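Local structure of cellulose hydrolase (Bacillus licheniformis, 4YZT) at residues 316-319 with 323-326; 228-233 with 238-243; 278-283 with 425-430. The protein hydrolyses internal beta-1,4-glucosidic bonds of cellulose as a three-module family 5 endoglucanase, held here with cellotetraose. All coordinates share one frame; numbering follows the deposited sequence.

Contact 1 (316-319 with 323-326); sequences RQWR and VKEI
Lys324 lies across one face of the Trp318 indole, and the pair makes up the whole contact between the two segments. Strand 317-318, paired with 311-312 and carrying a G1 beta bulge at Arg316 and Gln317 facing Asp312, is thereby joined to helix 321-330, which follows the last barrel strand, 299-303, and this hairpin. The tight part is the aliphatic chain. CG sits over the middle of the ring system, 3.6 Å from Trp318 CD2, and further along CE drops to 3.5 Å from Trp318 CD1, nearly straight above the five-membered ring: a CH-pi contact at 3.6 Å from the centroid to CE. With CG anti to the lysine's own N, chi1 sets CG over the ring; the bends at chi2 (-100°) and chi3 (-71°) then return CE to the five-membered ring. The two side chains cross at about a right angle.

The ammonium end is the looser part. NZ stands 4.6 Å from the centroid of the five-membered ring of Trp318, an off-centre cation-pi contact, and forms a short salt bridge, 2.6 Å, from Lys324 NZ to Glu325 OE2, from above the carboxylate plane. Both partners remain partly exposed. Phe311 of the partner strand, and Ile63 and Ala66 of helix 57-66, also touch Trp318. The lysine thus divides its work: its methylenes give the indole a hydrophobic lid, and its charge is probably met chiefly by Glu325, with the ring adding a smaller share.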
loop_
_atom_site.group_PDB
_atom_site.type_symbol
_atom_site.label_atom_id
_atom_site.label_comp_id
_atom_site.label_asym_id
_atom_site.label_seq_id
_atom_site.Cartn_x
_atom_site.Cartn_y
_atom_site.Cartn_z
ATOM N N ARG A 316 -11.285 0.495 -14.461
ATOM C CA ARG A 316 -11.899 1.604 -13.741
ATOM C C ARG A 316 -12.714 1.095 -12.554
ATOM O O ARG A 316 -13.836 1.541 -12.312
ATOM C CB ARG A 316 -12.757 2.442 -14.680
ATOM C CG ARG A 316 -12.005 2.865 -15.941
ATOM C CD ARG A 316 -12.816 3.810 -16.807
ATOM N NE ARG A 316 -13.145 5.056 -16.120
ATOM C CZ ARG A 316 -13.798 6.062 -16.689
ATOM N NH1 ARG A 316 -14.190 5.960 -17.953
ATOM N NH2 ARG A 316 -14.063 7.162 -16.001
ATOM N N GLN A 317 -12.125 0.158 -11.819
ATOM C CA GLN A 317 -12.749 -0.439 -10.646
ATOM C C GLN A 317 -11.690 -0.728 -9.588
ATOM O O GLN A 317 -10.520 -0.916 -9.907
ATOM C CB GLN A 317 -13.493 -1.723 -11.017
ATOM C CG GLN A 317 -14.733 -1.487 -11.861
ATOM C CD GLN A 317 -15.274 -2.762 -12.481
ATOM O OE1 GLN A 317 -14.673 -3.829 -12.355
ATOM N NE2 GLN A 317 -16.413 -2.656 -13.161
ATOM N N TRP A 318 -12.102 -0.769 -8.329
ATOM C CA TRP A 318 -11.185 -1.102 -7.245
ATOM C C TRP A 318 -11.103 -2.613 -7.041
ATOM O O TRP A 318 -12.127 -3.280 -7.006
ATOM C CB TRP A 318 -11.637 -0.406 -5.966
ATOM C CG TRP A 318 -11.547 1.081 -6.103
ATOM C CD1 TRP A 318 -12.449 1.907 -6.703
ATOM C CD2 TRP A 318 -10.469 1.910 -5.669
ATOM N NE1 TRP A 318 -12.007 3.205 -6.658
ATOM C CE2 TRP A 318 -10.796 3.238 -6.018
ATOM C CE3 TRP A 318 -9.254 1.661 -5.013
ATOM C CZ2 TRP A 318 -9.958 4.315 -5.732
ATOM C CZ3 TRP A 318 -8.434 2.734 -4.717
ATOM C CH2 TRP A 318 -8.783 4.040 -5.089
ATOM N N ARG A 319 -9.887 -3.148 -6.915
ATOM C CA ARG A 319 -9.699 -4.596 -6.776
ATOM C C ARG A 319 -10.248 -5.115 -5.443
ATOM O O ARG A 319 -10.635 -6.277 -5.321
ATOM C CB ARG A 319 -8.213 -4.956 -6.908
ATOM C CG ARG A 319 -7.646 -4.754 -8.310
ATOM C CD ARG A 319 -6.147 -5.035 -8.351
ATOM N NE ARG A 319 -5.588 -4.845 -9.689
ATOM C CZ ARG A 319 -5.077 -3.694 -10.127
ATOM N NH1 ARG A 319 -5.046 -2.628 -9.334
ATOM N NH2 ARG A 319 -4.587 -3.616 -11.358
ATOM N N VAL A 323 -11.894 -2.326 1.197
ATOM C CA VAL A 323 -10.773 -1.641 1.830
ATOM C C VAL A 323 -10.750 -0.168 1.367
ATOM O O VAL A 323 -10.444 0.726 2.163
ATOM C CB VAL A 323 -9.422 -2.345 1.558
ATOM C CG1 VAL A 323 -8.903 -2.052 0.140
ATOM C CG2 VAL A 323 -8.397 -1.925 2.589
ATOM N N LYS A 324 -11.111 0.085 0.111
ATOM C CA LYS A 324 -11.225 1.455 -0.383
ATOM C C LYS A 324 -12.273 2.246 0.404
ATOM O O LYS A 324 -12.031 3.386 0.808
ATOM C CB LYS A 324 -11.589 1.482 -1.874
ATOM C CG LYS A 324 -11.740 2.910 -2.456
ATOM C CD LYS A 324 -13.196 3.367 -2.569
ATOM C CE LYS A 324 -13.932 2.636 -3.670
ATOM N NZ LYS A 324 -15.298 3.202 -3.914
ATOM N N GLU A 325 -13.439 1.647 0.614
ATOM C CA GLU A 325 -14.496 2.340 1.337
ATOM C C GLU A 325 -14.088 2.591 2.788
ATOM O O GLU A 325 -14.432 3.630 3.360
ATOM C CB GLU A 325 -15.814 1.558 1.286
ATOM C CG GLU A 325 -16.398 1.351 -0.115
ATOM C CD GLU A 325 -16.741 2.641 -0.858
ATOM O OE1 GLU A 325 -16.726 3.739 -0.254
ATOM O OE2 GLU A 325 -17.055 2.542 -2.066
ATOM N N ILE A 326 -13.347 1.650 3.369
ATOM C CA ILE A 326 -12.821 1.821 4.711
ATOM C C ILE A 326 -11.920 3.058 4.778
ATOM O O ILE A 326 -12.043 3.862 5.696
ATOM C CB ILE A 326 -12.053 0.568 5.174
ATOM C CG1 ILE A 326 -13.051 -0.499 5.626
ATOM C CG2 ILE A 326 -11.101 0.895 6.312
ATOM C CD1 ILE A 326 -12.432 -1.876 5.854
#

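Contact 2 (228-233 with 238-243); sequences WDYVSN and TTWGSA
Tyr230 and Trp240 pack together where the chain, after the barrel strand 218-224 of this TIM barrel, makes the short helix 228-231 and loops back before helix 243-261. Tyr230 can be traced outward from CB. CG stands anti to the backbone N (chi1 162°), which carries the ring toward 238-243, and its face then lies squarely under CB of Trp240. That methylene sits 3.5 Å from the centroid of the Tyr230 ring, exactly on the normal, so the ring carbons from CG round to CZ are all about equally far from it. On one flank CD1 of Tyr230 comes 3.7 Å from Thr239 O; next along, CE1 has Thr238 O at the ring edge, 4.3 Å off. On the other flank CD2 of Tyr230 reaches CG of Trp240 at 4.1 Å. The hydroxyl at the tip packs against the first turn of helix 280-296, at Ser282 and Lys283.

Beyond its CB, Trp240 turns away from the tyrosine. The ring planes are inclined at 32°, an oblique pair rather than a stack, and the indole goes on to meet Tyr286 edge-to-face and Ile246 and Met249 of helix 243-261.

Helix 228-231 ends in a Schellman motif, with Asn233 at positive phi (48°) and its N bonded to Tyr230 O. The Asn233 side chain then lies alongside that of Thr238. ND2 of Asn233 donates to Ala464 O on strand 462-470 of the C-terminal sheets, while OD1 of Asn233 rests 3.6 Å from the methyl CG2 of Thr238.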
loop_
_atom_site.group_PDB
_atom_site.type_symbol
_atom_site.label_atom_id
_atom_site.label_comp_id
_atom_site.label_asym_id
_atom_site.label_seq_id
_atom_site.Cartn_x
_atom_site.Cartn_y
_atom_site.Cartn_z
ATOM N N TRP A 228 7.021 -4.072 8.138
ATOM C CA TRP A 228 7.391 -4.277 6.738
ATOM C C TRP A 228 7.047 -5.680 6.240
ATOM O O TRP A 228 6.564 -5.842 5.115
ATOM C CB TRP A 228 8.883 -4.034 6.535
ATOM C CG TRP A 228 9.304 -4.254 5.124
ATOM C CD1 TRP A 228 10.015 -5.311 4.630
ATOM C CD2 TRP A 228 9.048 -3.384 4.013
ATOM N NE1 TRP A 228 10.204 -5.159 3.273
ATOM C CE2 TRP A 228 9.617 -3.987 2.870
ATOM C CE3 TRP A 228 8.384 -2.157 3.873
ATOM C CZ2 TRP A 228 9.551 -3.399 1.607
ATOM C CZ3 TRP A 228 8.311 -1.579 2.613
ATOM C CH2 TRP A 228 8.899 -2.200 1.499
ATOM N N ASP A 229 7.290 -6.686 7.079
ATOM C CA ASP A 229 7.095 -8.057 6.619
ATOM C C ASP A 229 5.610 -8.443 6.581
ATOM O O ASP A 229 5.230 -9.361 5.852
ATOM C CB ASP A 229 7.918 -9.061 7.454
ATOM C CG ASP A 229 7.915 -8.772 8.946
ATOM O OD1 ASP A 229 7.579 -7.651 9.383
ATOM O OD2 ASP A 229 8.259 -9.704 9.697
ATOM N N TYR A 230 4.754 -7.723 7.305
ATOM C CA TYR A 230 3.325 -7.942 7.127
ATOM C C TYR A 230 2.847 -7.249 5.843
ATOM O O TYR A 230 2.166 -7.877 5.021
ATOM C CB TYR A 230 2.476 -7.452 8.326
ATOM C CG TYR A 230 1.037 -7.317 7.875
ATOM C CD1 TYR A 230 0.295 -8.447 7.501
ATOM C CD2 TYR A 230 0.452 -6.059 7.710
ATOM C CE1 TYR A 230 -1.008 -8.328 7.024
ATOM C CE2 TYR A 230 -0.854 -5.929 7.225
ATOM C CZ TYR A 230 -1.572 -7.064 6.885
ATOM O OH TYR A 230 -2.857 -6.947 6.400
ATOM N N VAL A 231 3.193 -5.973 5.657
ATOM C CA VAL A 231 2.630 -5.248 4.519
ATOM C C VAL A 231 3.125 -5.841 3.208
ATOM O O VAL A 231 2.390 -5.838 2.220
ATOM C CB VAL A 231 2.919 -3.711 4.572
ATOM C CG1 VAL A 231 2.348 -3.109 5.850
ATOM C CG2 VAL A 231 4.384 -3.403 4.455
ATOM N N SER A 232 4.328 -6.412 3.222
ATOM C CA SER A 232 4.917 -7.007 2.011
ATOM C C SER A 232 4.758 -8.530 1.910
ATOM O O SER A 232 5.204 -9.149 0.919
ATOM C CB SER A 232 6.409 -6.671 1.931
ATOM O OG SER A 232 6.618 -5.269 1.915
ATOM N N ASN A 233 4.119 -9.126 2.913
ATOM C CA ASN A 233 4.048 -10.593 3.063
ATOM C C ASN A 233 5.433 -11.220 2.898
ATOM O O ASN A 233 5.681 -11.997 1.980
ATOM C CB ASN A 233 3.058 -11.214 2.075
ATOM C CG ASN A 233 2.843 -12.703 2.329
ATOM O OD1 ASN A 233 3.225 -13.225 3.381
ATOM N ND2 ASN A 233 2.245 -13.391 1.368
ATOM N N THR A 238 1.584 -13.474 7.441
ATOM C CA THR A 238 0.392 -13.373 6.621
ATOM C C THR A 238 -0.803 -12.735 7.319
ATOM O O THR A 238 -1.836 -12.523 6.688
ATOM C CB THR A 238 -0.048 -14.767 6.137
ATOM O OG1 THR A 238 -0.342 -15.591 7.273
ATOM C CG2 THR A 238 1.050 -15.435 5.306
ATOM N N THR A 239 -0.697 -12.465 8.620
ATOM C CA THR A 239 -1.799 -11.795 9.317
ATOM C C THR A 239 -1.304 -10.651 10.188
ATOM O O THR A 239 -0.121 -10.582 10.520
ATOM C CB THR A 239 -2.601 -12.762 10.215
ATOM O OG1 THR A 239 -1.733 -13.319 11.208
ATOM C CG2 THR A 239 -3.217 -13.876 9.380
ATOM N N TRP A 240 -2.230 -9.780 10.573
ATOM C CA TRP A 240 -1.920 -8.645 11.450
ATOM C C TRP A 240 -3.119 -8.334 12.333
ATOM O O TRP A 240 -4.266 -8.466 11.885
ATOM C CB TRP A 240 -1.540 -7.404 10.625
ATOM C CG TRP A 240 -1.142 -6.197 11.452
ATOM C CD1 TRP A 240 0.121 -5.842 11.829
ATOM C CD2 TRP A 240 -2.016 -5.192 11.991
ATOM N NE1 TRP A 240 0.087 -4.688 12.582
ATOM C CE2 TRP A 240 -1.208 -4.257 12.682
ATOM C CE3 TRP A 240 -3.401 -4.985 11.947
ATOM C CZ2 TRP A 240 -1.739 -3.129 13.337
ATOM C CZ3 TRP A 240 -3.933 -3.866 12.612
ATOM C CH2 TRP A 240 -3.098 -2.955 13.296
ATOM N N GLY A 241 -2.862 -7.914 13.572
ATOM C CA GLY A 241 -3.922 -7.448 14.453
ATOM C C GLY A 241 -3.920 -7.872 15.912
ATOM O O GLY A 241 -4.950 -7.765 16.577
ATOM N N SER A 242 -2.789 -8.348 16.430
ATOM C CA SER A 242 -2.718 -8.649 17.855
ATOM C C SER A 242 -2.856 -7.352 18.666
ATOM O O SER A 242 -2.702 -6.253 18.129
ATOM C CB SER A 242 -1.404 -9.345 18.211
ATOM O OG SER A 242 -0.330 -8.424 18.100
ATOM N N ALA A 243 -3.164 -7.482 19.949
ATOM C CA ALA A 243 -3.275 -6.316 20.813
ATOM C C ALA A 243 -1.947 -5.558 20.846
ATOM O O ALA A 243 -1.923 -4.326 20.817
ATOM C CB ALA A 243 -3.705 -6.725 22.211
#

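Contact 3 (278-283 with 425-430); sequences NEKHSK and VMDIIL
Lys280 reaches out from the first turn of helix 280-296 and meets Asp427 of strand 424-431 at about a right angle, the ammonium arriving at one carboxylate oxygen. The backbones stay far apart, with the Lys280 and Met426 CA atoms 9.6 Å from each other, and the lysine chain, extended beyond CG, covers the distance to Asp427. Asp427 points its side chain at the helix, with CG anti to the carbonyl carbon (chi1 -76°). The approach is lopsided: Lys280 NZ forms a salt bridge with Asp427 OD2 at 2.9 Å, while OD1 of the same carboxylate is 3.7 Å from NZ.

A water makes good that difference. It accepts from Lys280 NZ at 2.7 Å and donates both to Asp427 OD1, 2.8 Å away, and to Val425 O at 2.7 Å, so ammonium, carboxylate and strand backbone are joined through one molecule. Asp343 supplies a second salt bridge to the lysine, and Gln413 NE2 a further bond to Asp427 OD1; two acidic groups around one ammonium would be expected to favour its charged state.

The helix start is itself fastened. Glu279, at the N-cap, takes Ser282 N on OE1 at 2.9 Å and Ser282 OG on the same oxygen from the opposite face of the carboxylate.

Helix 280-296 belongs to the catalytic barrel, whereas strand 424-431 runs between 409-418 and 338-347 in the sheet of the X2 carbohydrate-binding domain, so the bridge spans the two modules, with His281 also bonded to Ile339 O of strand 338-347.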
loop_
_atom_site.group_PDB
_atom_site.type_symbol
_atom_site.label_atom_id
_atom_site.label_comp_id
_atom_site.label_asym_id
_atom_site.label_seq_id
_atom_site.Cartn_x
_atom_site.Cartn_y
_atom_site.Cartn_z
ATOM N N ASN A 278 -2.442 -10.214 1.296
ATOM C CA ASN A 278 -3.722 -10.538 0.655
ATOM C C ASN A 278 -4.847 -11.025 1.577
ATOM O O ASN A 278 -5.991 -11.112 1.145
ATOM C CB ASN A 278 -3.501 -11.572 -0.471
ATOM C CG ASN A 278 -3.169 -12.975 0.041
ATOM O OD1 ASN A 278 -2.716 -13.165 1.170
ATOM N ND2 ASN A 278 -3.368 -13.968 -0.819
ATOM N N GLU A 279 -4.550 -11.334 2.833
ATOM C CA GLU A 279 -5.609 -11.799 3.721
ATOM C C GLU A 279 -6.541 -10.628 4.018
ATOM O O GLU A 279 -6.102 -9.580 4.498
ATOM C CB GLU A 279 -5.035 -12.410 5.009
ATOM C CG GLU A 279 -5.955 -13.442 5.675
ATOM C CD GLU A 279 -6.472 -12.994 7.045
ATOM O OE1 GLU A 279 -6.321 -11.805 7.379
ATOM O OE2 GLU A 279 -7.013 -13.842 7.791
ATOM N N LYS A 280 -7.817 -10.806 3.683
ATOM C CA LYS A 280 -8.833 -9.763 3.779
ATOM C C LYS A 280 -9.002 -9.133 5.141
ATOM O O LYS A 280 -8.967 -7.921 5.266
ATOM C CB LYS A 280 -10.191 -10.318 3.373
ATOM C CG LYS A 280 -10.708 -9.789 2.076
ATOM C CD LYS A 280 -12.011 -10.491 1.696
ATOM C CE LYS A 280 -12.172 -10.498 0.212
ATOM N NZ LYS A 280 -13.237 -11.452 -0.203
ATOM N N HIS A 281 -9.261 -9.967 6.141
ATOM C CA HIS A 281 -9.550 -9.460 7.476
ATOM C C HIS A 281 -8.397 -8.607 7.993
ATOM O O HIS A 281 -8.597 -7.504 8.479
ATOM C CB HIS A 281 -9.824 -10.597 8.454
ATOM C CG HIS A 281 -9.947 -10.128 9.867
ATOM N ND1 HIS A 281 -11.130 -9.653 10.388
ATOM C CD2 HIS A 281 -9.022 -10.002 10.849
ATOM C CE1 HIS A 281 -10.937 -9.284 11.643
ATOM N NE2 HIS A 281 -9.664 -9.478 11.944
ATOM N N SER A 282 -7.182 -9.124 7.890
ATOM C CA SER A 282 -6.024 -8.369 8.354
ATOM C C SER A 282 -5.889 -7.073 7.578
ATOM O O SER A 282 -5.649 -6.020 8.160
ATOM C CB SER A 282 -4.752 -9.192 8.226
ATOM O OG SER A 282 -4.781 -10.308 9.106
ATOM N N LYS A 283 -6.033 -7.149 6.262
ATOM C CA LYS A 283 -5.876 -5.958 5.432
ATOM C C LYS A 283 -6.888 -4.868 5.800
ATOM O O LYS A 283 -6.538 -3.689 5.899
ATOM C CB LYS A 283 -6.009 -6.319 3.955
ATOM C CG LYS A 283 -5.660 -5.173 3.015
ATOM C CD LYS A 283 -6.386 -5.326 1.678
ATOM C CE LYS A 283 -5.897 -6.506 0.871
ATOM N NZ LYS A 283 -6.793 -6.724 -0.328
ATOM N N VAL A 425 -18.225 -7.119 3.560
ATOM C CA VAL A 425 -18.653 -8.182 2.648
ATOM C C VAL A 425 -17.953 -9.515 2.943
ATOM O O VAL A 425 -16.730 -9.604 2.871
ATOM C CB VAL A 425 -18.369 -7.808 1.189
ATOM C CG1 VAL A 425 -18.767 -8.956 0.259
ATOM C CG2 VAL A 425 -19.069 -6.504 0.818
ATOM N N MET A 426 -18.725 -10.548 3.264
ATOM C CA MET A 426 -18.162 -11.867 3.546
ATOM C C MET A 426 -18.349 -12.823 2.367
ATOM O O MET A 426 -19.478 -13.082 1.951
ATOM C CB MET A 426 -18.808 -12.456 4.804
ATOM C CG MET A 426 -18.190 -13.759 5.292
ATOM S SD MET A 426 -19.034 -14.414 6.747
ATOM C CE MET A 426 -20.506 -15.082 6.006
ATOM N N ASP A 427 -17.249 -13.348 1.828
ATOM C CA ASP A 427 -17.340 -14.339 0.762
ATOM C C ASP A 427 -17.619 -15.708 1.362
ATOM O O ASP A 427 -16.984 -16.100 2.345
ATOM C CB ASP A 427 -16.053 -14.392 -0.062
ATOM C CG ASP A 427 -15.909 -13.228 -1.026
ATOM O OD1 ASP A 427 -16.748 -12.306 -1.024
ATOM O OD2 ASP A 427 -14.926 -13.237 -1.795
ATOM N N ILE A 428 -18.591 -16.415 0.792
ATOM C CA ILE A 428 -18.840 -17.797 1.161
ATOM C C ILE A 428 -18.189 -18.668 0.084
ATOM O O ILE A 428 -18.627 -18.670 -1.055
ATOM C CB ILE A 428 -20.339 -18.103 1.274
ATOM C CG1 ILE A 428 -21.015 -17.115 2.226
ATOM C CG2 ILE A 428 -20.547 -19.562 1.693
ATOM C CD1 ILE A 428 -21.518 -17.719 3.512
ATOM N N ILE A 429 -17.139 -19.388 0.455
ATOM C CA ILE A 429 -16.292 -20.066 -0.512
ATOM C C ILE A 429 -16.343 -21.580 -0.359
ATOM O O ILE A 429 -16.000 -22.115 0.697
ATOM C CB ILE A 429 -14.822 -19.618 -0.367
ATOM C CG1 ILE A 429 -14.714 -18.090 -0.412
ATOM C CG2 ILE A 429 -13.954 -20.278 -1.434
ATOM C CD1 ILE A 429 -13.312 -17.565 -0.076
ATOM N N LEU A 430 -16.767 -22.272 -1.413
ATOM C CA LEU A 430 -16.671 -23.723 -1.445
ATOM C C LEU A 430 -15.286 -24.155 -1.914
ATOM O O LEU A 430 -14.815 -23.695 -2.952
ATOM C CB LEU A 430 -17.739 -24.313 -2.370
ATOM C CG LEU A 430 -17.896 -25.840 -2.413
ATOM C CD1 LEU A 430 -18.383 -26.366 -1.068
ATOM C CD2 LEU A 430 -18.866 -26.247 -3.527
HETATM O O HOH W 1 -15.622 -10.297 0.486
#

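From the N terminus, contact 2 comes first, closing a short loop between helix 228-231 and the approach to helix 243-261. The chain then passes barrel strand 267-272 to residues 278-283, where contact 3 opens; it closes only after 141 intervening residues, on strand 424-431. Contact 1 is nested inside that long loop, a local closure between strand 317-318 and helix 321-330, and contact 2 precedes both in series. Helix 280-296 is the common neighbour: Trp240 N lies 3.0 Å from Ser282 OG, probably a hydrogen bond, and Val323 packs on Lys283. Contact 3 ties the barrel to the X2 domain, while contacts 1 and 2 fasten local loops and helices beside it.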